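Hypothetical protein CG14615-PA (PDB 1SQH) is of unknown function but is an acetyltransferase-like protein that may act as a glycine N-acyltransferase. Local coordinates at residues A[23-28]-A[94-99]; A[40-45]-A[64-69]. All coordinates share one frame; numbering follows the deposited sequence.

Interaction 1 of 2, residues A[23-28]-A[94-99]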
# COMPACT_ATOMS: atom_id res chain seq x y z
N ASP A 23 -10.35 0.05 -14.91
CA ASP A 23 -10.35 -0.89 -16.03
C ASP A 23 -9.34 -0.51 -17.10
O ASP A 23 -8.85 -1.37 -17.84
CB ASP A 23 -11.73 -1.01 -16.67
CG ASP A 23 -11.79 -2.10 -17.71
OD1 ASP A 23 -11.66 -3.29 -17.33
OD2 ASP A 23 -11.94 -1.79 -18.91
N LEU A 24 -9.03 0.78 -17.21
CA LEU A 24 -8.05 1.23 -18.18
C LEU A 24 -6.72 0.61 -17.84
O LEU A 24 -6.01 0.10 -18.71
CB LEU A 24 -7.89 2.73 -18.15
CG LEU A 24 -8.84 3.59 -18.96
CD1 LEU A 24 -8.36 5.04 -18.83
CD2 LEU A 24 -8.85 3.15 -20.42
N TYR A 25 -6.36 0.66 -16.56
CA TYR A 25 -5.10 0.08 -16.15
C TYR A 25 -5.20 -1.43 -16.28
O TYR A 25 -4.24 -2.08 -16.70
CB TYR A 25 -4.73 0.49 -14.72
CG TYR A 25 -4.02 1.83 -14.67
CD1 TYR A 25 -4.73 3.03 -14.82
CD2 TYR A 25 -2.64 1.90 -14.54
CE1 TYR A 25 -4.06 4.27 -14.85
CE2 TYR A 25 -1.97 3.12 -14.57
CZ TYR A 25 -2.68 4.30 -14.73
OH TYR A 25 -1.99 5.50 -14.79
N LYS A 26 -6.36 -1.99 -15.96
CA LYS A 26 -6.53 -3.44 -16.08
C LYS A 26 -6.24 -3.88 -17.52
O LYS A 26 -5.49 -4.83 -17.75
CB LYS A 26 -7.95 -3.86 -15.68
CG LYS A 26 -8.14 -5.37 -15.54
CD LYS A 26 -9.43 -5.70 -14.80
CE LYS A 26 -9.63 -7.21 -14.67
NZ LYS A 26 -10.83 -7.56 -13.86
N VAL A 27 -6.83 -3.19 -18.48
CA VAL A 27 -6.62 -3.53 -19.89
C VAL A 27 -5.18 -3.24 -20.33
O VAL A 27 -4.50 -4.11 -20.88
CB VAL A 27 -7.58 -2.72 -20.81
CG1 VAL A 27 -7.32 -3.06 -22.28
CG2 VAL A 27 -9.03 -3.00 -20.44
N LYS A 28 -4.72 -2.02 -20.07
CA LYS A 28 -3.38 -1.59 -20.46
C LYS A 28 -2.19 -2.40 -19.91
O LYS A 28 -1.27 -2.73 -20.66
CB LYS A 28 -3.17 -0.13 -20.07
CG LYS A 28 -1.80 0.42 -20.42
CD LYS A 28 -1.72 0.69 -21.92
CE LYS A 28 -0.45 1.44 -22.27
NZ LYS A 28 -0.43 1.78 -23.73
N SER A 94 0.12 9.49 -4.79
CA SER A 94 0.44 8.45 -5.76
C SER A 94 0.10 9.05 -7.11
O SER A 94 -0.83 9.86 -7.22
CB SER A 94 -0.40 7.20 -5.54
OG SER A 94 -0.14 6.24 -6.56
N PHE A 95 0.84 8.67 -8.15
CA PHE A 95 0.56 9.19 -9.48
C PHE A 95 1.23 8.38 -10.57
O PHE A 95 2.24 7.71 -10.34
CB PHE A 95 1.01 10.65 -9.57
CG PHE A 95 2.47 10.86 -9.29
CD1 PHE A 95 3.43 10.61 -10.27
CD2 PHE A 95 2.90 11.28 -8.03
CE1 PHE A 95 4.79 10.78 -10.00
CE2 PHE A 95 4.25 11.45 -7.75
CZ PHE A 95 5.20 11.20 -8.74
N PHE A 96 0.66 8.45 -11.76
CA PHE A 96 1.18 7.76 -12.92
C PHE A 96 0.55 8.29 -14.19
O PHE A 96 -0.46 8.99 -14.16
CB PHE A 96 0.92 6.25 -12.85
CG PHE A 96 1.82 5.45 -13.76
CD1 PHE A 96 3.13 5.17 -13.37
CD2 PHE A 96 1.41 5.08 -15.04
CE1 PHE A 96 4.02 4.52 -14.24
CE2 PHE A 96 2.28 4.45 -15.93
CZ PHE A 96 3.59 4.16 -15.52
N SER A 97 1.16 7.94 -15.31
CA SER A 97 0.69 8.29 -16.63
C SER A 97 1.63 7.57 -17.57
O SER A 97 2.80 7.37 -17.23
CB SER A 97 0.78 9.80 -16.89
OG SER A 97 0.38 10.08 -18.22
N TRP A 98 1.14 7.15 -18.73
CA TRP A 98 2.00 6.45 -19.66
C TRP A 98 2.25 7.23 -20.94
O TRP A 98 2.52 6.64 -21.98
CB TRP A 98 1.46 5.05 -19.96
CG TRP A 98 0.08 4.98 -20.55
CD1 TRP A 98 -0.28 5.28 -21.83
CD2 TRP A 98 -1.10 4.51 -19.90
NE1 TRP A 98 -1.62 5.03 -22.02
CE2 TRP A 98 -2.15 4.56 -20.85
CE3 TRP A 98 -1.38 4.06 -18.60
CZ2 TRP A 98 -3.46 4.17 -20.54
CZ3 TRP A 98 -2.69 3.67 -18.29
CH2 TRP A 98 -3.71 3.73 -19.26
N GLN A 99 2.15 8.55 -20.85
CA GLN A 99 2.40 9.39 -22.01
C GLN A 99 3.86 9.14 -22.40
O GLN A 99 4.77 9.36 -21.60
CB GLN A 99 2.17 10.86 -21.66
CG GLN A 99 2.05 11.76 -22.88
CD GLN A 99 1.62 13.17 -22.53
OE1 GLN A 99 1.34 13.96 -23.42
NE2 GLN A 99 1.57 13.48 -21.24

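Interaction 2 of 2, residues A[40-45]-A[64-69]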
# COMPACT_ATOMS: atom_id res chain seq x y z
N TYR A 40 -7.83 -1.12 -7.70
CA TYR A 40 -8.67 -2.24 -7.34
C TYR A 40 -8.92 -2.24 -5.83
O TYR A 40 -10.06 -2.36 -5.36
CB TYR A 40 -7.97 -3.54 -7.73
CG TYR A 40 -8.58 -4.75 -7.09
CD1 TYR A 40 -9.68 -5.39 -7.66
CD2 TYR A 40 -8.09 -5.24 -5.88
CE1 TYR A 40 -10.27 -6.49 -7.05
CE2 TYR A 40 -8.67 -6.34 -5.26
CZ TYR A 40 -9.76 -6.96 -5.85
OH TYR A 40 -10.30 -8.08 -5.25
N ASN A 41 -7.84 -2.09 -5.06
CA ASN A 41 -7.97 -2.09 -3.62
C ASN A 41 -8.87 -0.98 -3.08
O ASN A 41 -9.78 -1.25 -2.27
CB ASN A 41 -6.60 -1.99 -2.96
CG ASN A 41 -6.68 -2.01 -1.45
OD1 ASN A 41 -6.88 -3.05 -0.84
ND2 ASN A 41 -6.55 -0.84 -0.85
N GLN A 42 -8.62 0.25 -3.51
CA GLN A 42 -9.42 1.38 -3.03
C GLN A 42 -10.90 1.18 -3.29
O GLN A 42 -11.72 1.34 -2.38
CB GLN A 42 -8.96 2.68 -3.67
CG GLN A 42 -9.64 3.91 -3.05
CD GLN A 42 -9.45 3.95 -1.54
OE1 GLN A 42 -8.33 4.12 -1.06
NE2 GLN A 42 -10.53 3.78 -0.79
N ARG A 43 -11.25 0.83 -4.52
CA ARG A 43 -12.65 0.62 -4.85
C ARG A 43 -13.24 -0.54 -4.04
O ARG A 43 -14.43 -0.53 -3.72
CB ARG A 43 -12.82 0.38 -6.35
CG ARG A 43 -12.52 1.63 -7.16
CD ARG A 43 -13.44 2.79 -6.74
NE ARG A 43 -14.79 2.63 -7.29
CZ ARG A 43 -15.88 3.18 -6.76
NH1 ARG A 43 -15.79 3.91 -5.65
NH2 ARG A 43 -17.06 3.00 -7.34
N LYS A 44 -12.42 -1.53 -3.69
CA LYS A 44 -12.91 -2.64 -2.88
C LYS A 44 -13.33 -2.08 -1.53
O LYS A 44 -14.43 -2.38 -1.04
CB LYS A 44 -11.83 -3.70 -2.67
CG LYS A 44 -12.28 -4.85 -1.76
CD LYS A 44 -11.24 -5.96 -1.66
CE LYS A 44 -9.96 -5.47 -0.99
NZ LYS A 44 -9.00 -6.59 -0.80
N TRP A 45 -12.46 -1.25 -0.94
CA TRP A 45 -12.75 -0.63 0.35
C TRP A 45 -13.95 0.30 0.25
O TRP A 45 -14.82 0.29 1.13
CB TRP A 45 -11.54 0.18 0.86
CG TRP A 45 -10.43 -0.65 1.45
CD1 TRP A 45 -10.51 -1.94 1.91
CD2 TRP A 45 -9.08 -0.22 1.68
NE1 TRP A 45 -9.29 -2.33 2.42
CE2 TRP A 45 -8.40 -1.30 2.29
CE3 TRP A 45 -8.39 0.98 1.44
CZ2 TRP A 45 -7.05 -1.21 2.66
CZ3 TRP A 45 -7.05 1.06 1.82
CH2 TRP A 45 -6.39 -0.03 2.42
N LEU A 64 -8.63 4.80 5.07
CA LEU A 64 -9.14 3.82 4.12
C LEU A 64 -9.78 4.49 2.89
O LEU A 64 -10.48 3.83 2.10
CB LEU A 64 -10.16 2.91 4.81
CG LEU A 64 -9.64 1.61 5.43
CD1 LEU A 64 -8.38 1.87 6.22
CD2 LEU A 64 -10.72 0.99 6.31
N ARG A 65 -9.54 5.78 2.72
CA ARG A 65 -10.10 6.53 1.60
C ARG A 65 -9.01 7.16 0.74
O ARG A 65 -7.88 7.34 1.18
CB ARG A 65 -11.02 7.65 2.11
CG ARG A 65 -11.97 7.28 3.25
CD ARG A 65 -12.63 5.94 3.01
NE ARG A 65 -14.03 6.01 2.60
CZ ARG A 65 -15.05 6.09 3.44
NH1 ARG A 65 -14.85 6.13 4.75
NH2 ARG A 65 -16.29 6.11 2.97
N LYS A 66 -9.37 7.50 -0.49
CA LYS A 66 -8.44 8.15 -1.41
C LYS A 66 -9.25 9.03 -2.36
O LYS A 66 -10.38 8.69 -2.72
CB LYS A 66 -7.64 7.13 -2.23
CG LYS A 66 -6.52 6.42 -1.49
CD LYS A 66 -5.59 5.70 -2.49
CE LYS A 66 -4.51 4.89 -1.80
NZ LYS A 66 -5.11 3.80 -0.96
N GLN A 67 -8.68 10.16 -2.76
CA GLN A 67 -9.36 11.04 -3.70
C GLN A 67 -8.51 11.10 -4.96
O GLN A 67 -7.38 11.59 -4.95
CB GLN A 67 -9.53 12.43 -3.08
CG GLN A 67 -10.43 12.42 -1.85
CD GLN A 67 -10.02 13.45 -0.82
OE1 GLN A 67 -9.00 13.29 -0.12
NE2 GLN A 67 -10.79 14.53 -0.71
N PHE A 68 -9.07 10.58 -6.04
CA PHE A 68 -8.36 10.54 -7.31
C PHE A 68 -8.60 11.80 -8.13
O PHE A 68 -9.70 12.36 -8.09
CB PHE A 68 -8.80 9.29 -8.08
CG PHE A 68 -8.41 8.00 -7.41
CD1 PHE A 68 -7.12 7.47 -7.58
CD2 PHE A 68 -9.31 7.32 -6.59
CE1 PHE A 68 -6.74 6.29 -6.94
CE2 PHE A 68 -8.93 6.14 -5.94
CZ PHE A 68 -7.64 5.63 -6.11
N TYR A 69 -7.59 12.24 -8.86
CA TYR A 69 -7.71 13.44 -9.68
C TYR A 69 -7.06 13.25 -11.04
O TYR A 69 -6.28 12.33 -11.24
CB TYR A 69 -7.02 14.65 -9.02
CG TYR A 69 -7.48 14.99 -7.63
CD1 TYR A 69 -7.03 14.27 -6.52
CD2 TYR A 69 -8.35 16.05 -7.41
CE1 TYR A 69 -7.42 14.62 -5.23
CE2 TYR A 69 -8.76 16.40 -6.12
CZ TYR A 69 -8.29 15.69 -5.04
OH TYR A 69 -8.67 16.04 -3.76
O HOH W 1 -5.59 1.22 -2.22
O HOH W 2 -6.88 4.60 1.27

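Interaction 1 of 2, residues A[23-28]-A[94-99]
Lys28 of helix 15-29 lies along the indole of Trp98, which follows strand 91-96, and crosses one face of the double ring from the benzo end to the pyrrole end. Its CB stands 4.0 Å from Trp98 CH2, and CG sits close to over the centre of the six-membered ring. CD has moved on to CE2 and CZ2. CE lies almost exactly over the five-membered ring, 3.7 Å from its centroid and 5° off the normal, a CH-pi contact. NZ ends over the same ring, 4.1 Å from that centroid, as a cation-pi partner. With CG anti to the backbone N, the chain leaves the helix toward the tryptophan, and a bend at chi2 (76°) carries it along the indole face.

The benzo edge of the same indole points at Tyr25. Trp98 CZ3 comes down on the phenol face, 3.6 Å from Tyr25 CZ, in an edge-to-face pair whose planes meet at 68°. At the rim of the phenol, near its plane, Phe96 brings up its own edge, with CD2 3.4 Å from Tyr25 OH. That hydroxyl is hydrogen-bonded to the carbonyl oxygen of Gly80, so the phenol is held at its tip as well as packed on its face. Leu24 adds a looser touch, CB to Trp98 CH2 at 4.4 Å. Beyond the two segments, Phe29 meets the Trp98 ring steeply and His35 meets the Phe96 ring.

No hydrogen bond joins the two segments; ring edges and faces, aliphatic carbons and one cation-pi contact make up the interface, with an exposed lysine at the outer margin. The arrangement is helix-on-sheet packing at the end of a strand: an aromatic cluster seats helix 15-29 against the mixed sheet of an acetyltransferase-like alpha/beta fold.

Interaction 2 of 2, residues A[40-45]-A[64-69]
Gln42 of helix 34-51 spends both ends of its amide on the chain leading into strand 67-71. Its NE2 donates to Leu64 O over 2.9 Å in a nearly straight bond (N-H...O 175°); the acceptor lies in the plane of the glutamine amide, while the donor is tilted from the carbonyl plane of Leu64. The other NE2 proton is accounted for by Asp46, one helical turn on. OE1 accepts from Lys66 NZ at 3.2 Å, in the carbonyl plane, and water 2 lies 2.8 Å from OE1 and probably donates to it. The lysine nitrogen also donates to that water and to water 1, which Asn41 ND2 reaches at 2.7 Å.

Lys66 folds its chain around OE1. Chi4 (62°) turns NZ back toward the amide oxygen, and CG passes only 3.0 Å from it.

Aliphatic and aromatic packing surrounds this polar centre. Gln42 CG meets the edge of the Phe68 ring, 3.7 Å from CE2, with amide and ring planes 62° apart. On the other flank Leu64 CG sits over the middle of the six-membered ring of Trp45, 4.2 Å from its centroid, while Asn41 ND2 approaches the opposite face. Trp45 NE1 is bonded to Asn209, and helix 199-208 packs on both Trp45 and Leu64.

A leucine in place of Gln42 would probably leave Leu64 O without this N-H donor and deprive Lys66 NZ of its direct amide partner in a buried setting.

The amide thus donates to a backbone carbonyl and to Asp46 and accepts from a lysine. Three oxygens, Gln42 OE1 and those of the two waters, accept from Lys66 NZ, and this would probably ease the cost of holding a charge beside the buried amide.

In the fold
Helices 15-29 and 34-51 follow each other in the chain, and interactions 1 and 2 fasten one of them each to the same mixed sheet, in which strands 67-71 and 91-96 are separated by strand 82-87. The two centres lie 15 Å apart; the nearest atoms are about 6 Å apart, so they do not touch directly. Leu39 of helix 34-51 bridges them, packing on both Tyr25 and Phe68. Interaction 1 is aromatic and partly exposed, its centre about 17 Å from the centre of the chain; interaction 2 is polar at its core and buried, its centre about 11 Å from the centre of the chain, where helix 199-208 also packs.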